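Phikz039 (Pseudomonas phage phikz, PDB 3ZBQ) is PhuZ, a phage protein of the tubulin family with a guanosine-5'-diphosphate bound in the model. Local coordinates at residues I68-D73 / G106-T111. Residues are numbered along the deposited sequence; the frame is centred on the assembly and turned at random.
With GDP (guanosine-5'-diphosphate), chain B.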
loop_
_atom_site.group_PDB
_atom_site.type_symbol
_atom_site.label_atom_id
_atom_site.label_comp_id
_atom_site.label_asym_id
_atom_site.label_seq_id
_atom_site.Cartn_x
_atom_site.Cartn_y
_atom_site.Cartn_z
ATOM N N ILE A 68 -5.158 -9.727 19.164
ATOM C CA ILE A 68 -4.323 -10.853 18.767
ATOM C C ILE A 68 -4.314 -11.040 17.255
ATOM O O ILE A 68 -4.077 -12.139 16.755
ATOM C CB ILE A 68 -4.780 -12.143 19.461
ATOM C CG1 ILE A 68 -6.288 -12.353 19.262
ATOM C CG2 ILE A 68 -4.438 -12.077 20.942
ATOM C CD1 ILE A 68 -6.787 -13.766 19.696
ATOM N N GLY A 69 -4.560 -9.954 16.519
ATOM C CA GLY A 69 -4.547 -10.019 15.070
ATOM C C GLY A 69 -5.845 -10.535 14.478
ATOM O O GLY A 69 -6.792 -10.887 15.198
ATOM N N MET A 70 -5.880 -10.606 13.153
ATOM C CA MET A 70 -7.066 -11.062 12.442
ATOM C C MET A 70 -6.802 -12.323 11.609
ATOM O O MET A 70 -7.703 -12.832 10.946
ATOM C CB MET A 70 -7.624 -9.923 11.578
ATOM C CG MET A 70 -8.299 -8.835 12.397
ATOM S SD MET A 70 -9.920 -9.316 13.003
ATOM C CE MET A 70 -9.668 -9.109 14.761
ATOM N N GLY A 71 -5.567 -12.823 11.663
ATOM C CA GLY A 71 -5.188 -14.036 10.955
ATOM C C GLY A 71 -5.695 -14.171 9.529
ATOM O O GLY A 71 -6.331 -15.163 9.187
ATOM N N LYS A 72 -5.414 -13.164 8.702
ATOM C CA LYS A 72 -5.783 -13.148 7.281
ATOM C C LYS A 72 -7.285 -13.173 6.977
ATOM O O LYS A 72 -7.688 -13.423 5.837
ATOM C CB LYS A 72 -5.027 -14.233 6.499
ATOM C CG LYS A 72 -3.528 -14.048 6.553
ATOM C CD LYS A 72 -2.835 -15.037 5.634
ATOM C CE LYS A 72 -1.322 -14.842 5.653
ATOM N NZ LYS A 72 -0.724 -15.168 6.976
ATOM N N ASP A 73 -8.104 -12.896 7.989
ATOM C CA ASP A 73 -9.551 -12.804 7.800
ATOM C C ASP A 73 -9.899 -11.360 7.471
ATOM O O ASP A 73 -10.187 -10.562 8.367
ATOM C CB ASP A 73 -10.294 -13.248 9.068
ATOM C CG ASP A 73 -11.787 -13.477 8.832
ATOM O OD1 ASP A 73 -12.381 -12.809 7.951
ATOM O OD2 ASP A 73 -12.365 -14.331 9.539
ATOM N N GLY A 106 -2.674 -9.811 3.677
ATOM C CA GLY A 106 -3.074 -9.939 5.061
ATOM C C GLY A 106 -4.486 -9.431 5.294
ATOM O O GLY A 106 -5.251 -9.251 4.346
ATOM N N ALA A 107 -4.838 -9.211 6.560
ATOM C CA ALA A 107 -6.197 -8.816 6.931
ATOM C C ALA A 107 -6.297 -7.381 7.443
ATOM O O ALA A 107 -7.246 -6.665 7.129
ATOM C CB ALA A 107 -6.751 -9.773 7.985
ATOM N N SER A 108 -5.324 -6.972 8.253
ATOM C CA SER A 108 -5.420 -5.704 8.962
ATOM C C SER A 108 -4.853 -4.561 8.147
ATOM O O SER A 108 -5.494 -3.519 8.002
ATOM C CB SER A 108 -4.724 -5.798 10.317
ATOM O OG SER A 108 -5.380 -6.758 11.124
ATOM N N GLY A 109 -3.660 -4.756 7.588
ATOM C CA GLY A 109 -3.086 -3.703 6.765
ATOM C C GLY A 109 -3.932 -3.458 5.535
ATOM O O GLY A 109 -4.094 -2.313 5.104
ATOM N N SER A 110 -4.482 -4.527 4.965
ATOM C CA SER A 110 -5.236 -4.424 3.714
ATOM C C SER A 110 -6.669 -3.919 3.892
ATOM O O SER A 110 -7.421 -3.811 2.921
ATOM C CB SER A 110 -5.273 -5.770 3.010
ATOM O OG SER A 110 -6.147 -6.659 3.696
ATOM N N THR A 111 -7.049 -3.614 5.124
ATOM C CA THR A 111 -8.339 -2.975 5.382
ATOM C C THR A 111 -8.128 -1.612 6.035
ATOM O O THR A 111 -8.675 -0.614 5.566
ATOM C CB THR A 111 -9.273 -3.872 6.239
ATOM O OG1 THR A 111 -8.594 -4.255 7.439
ATOM C CG2 THR A 111 -9.666 -5.114 5.455
HETATM P PB GDP B . -1.768 -8.129 8.550
HETATM O O1B GDP B . -1.154 -7.869 9.902
HETATM O O2B GDP B . -1.839 -6.847 7.745
HETATM O O3B GDP B . -3.136 -8.755 8.666
HETATM O O3A GDP B . -0.880 -9.169 7.704
HETATM P PA GDP B . 0.721 -9.149 7.556
HETATM O O1A GDP B . 1.506 -9.334 8.833
HETATM O O2A GDP B . 1.158 -7.899 6.822
HETATM O "O5'" GDP B . 0.970 -10.423 6.629
HETATM C "C5'" GDP B . 0.309 -10.570 5.378
HETATM C "C4'" GDP B . 1.336 -10.952 4.315
HETATM O "O4'" GDP B . 2.212 -9.849 4.084
HETATM C "C3'" GDP B . 2.249 -12.094 4.720
HETATM O "O3'" GDP B . 1.650 -13.354 4.377
HETATM C "C2'" GDP B . 3.501 -11.818 3.922
HETATM O "O2'" GDP B . 3.331 -12.304 2.589
HETATM C "C1'" GDP B . 3.528 -10.313 3.783
HETATM N N9 GDP B . 4.437 -9.675 4.759
HETATM C C8 GDP B . 4.272 -9.538 6.089
HETATM N N7 GDP B . 5.316 -8.873 6.640
HETATM C C5 GDP B . 6.169 -8.555 5.644
HETATM C C6 GDP B . 7.467 -7.855 5.516
HETATM O O6 GDP B . 8.041 -7.358 6.518
HETATM N N1 GDP B . 7.993 -7.754 4.281
HETATM C C2 GDP B . 7.396 -8.270 3.186
HETATM N N2 GDP B . 7.985 -8.149 1.970
HETATM N N3 GDP B . 6.213 -8.919 3.233
HETATM C C4 GDP B . 5.575 -9.086 4.411
HETATM O O HOH W 1 -4.264 -9.091 11.454
#
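The methyl of Ala-107 lies over one face of the Lys-72 to Asp-73 peptide, with CB 3.4 Å from Asp-73 N. At the edges of that peptide, Asp-73 N closes a type I' turn onto Met-70 O, and Lys-72 O accepts from Asn-143. Residues 106-111 belong to the glycine-rich phosphate loop of the tubulin/FtsZ fold, leading into helix 109-122, while 68-73 lead into helix 74-81. No direct hydrogen bond joins the two segments. Their apolar contact is Met-70 CB on Ala-107 CB at 3.7 Å, and the Met-70 side chain also touches Ala-77 and Leu-80 of helix 74-81.

The loop's backbone holds the beta-phosphate of GDP. Ala-107 N reaches O3B at 2.7 Å with a bent N-H...O angle of 154°, whereas the bond from Ser-108 N to O3B (2.9 Å) is nearly straight at 174°. Gly-109 N donates to O2B.

Ser-108 OG stands beside its own backbone N (chi1 -63°), where it can meet both Thr-35 and a bridging water. That water also donates to GDP O3B, at 3.0 Å, and links the segments: it lies 2.6 Å from Ser-108 OG and accepts from Met-70 N at 2.8 Å.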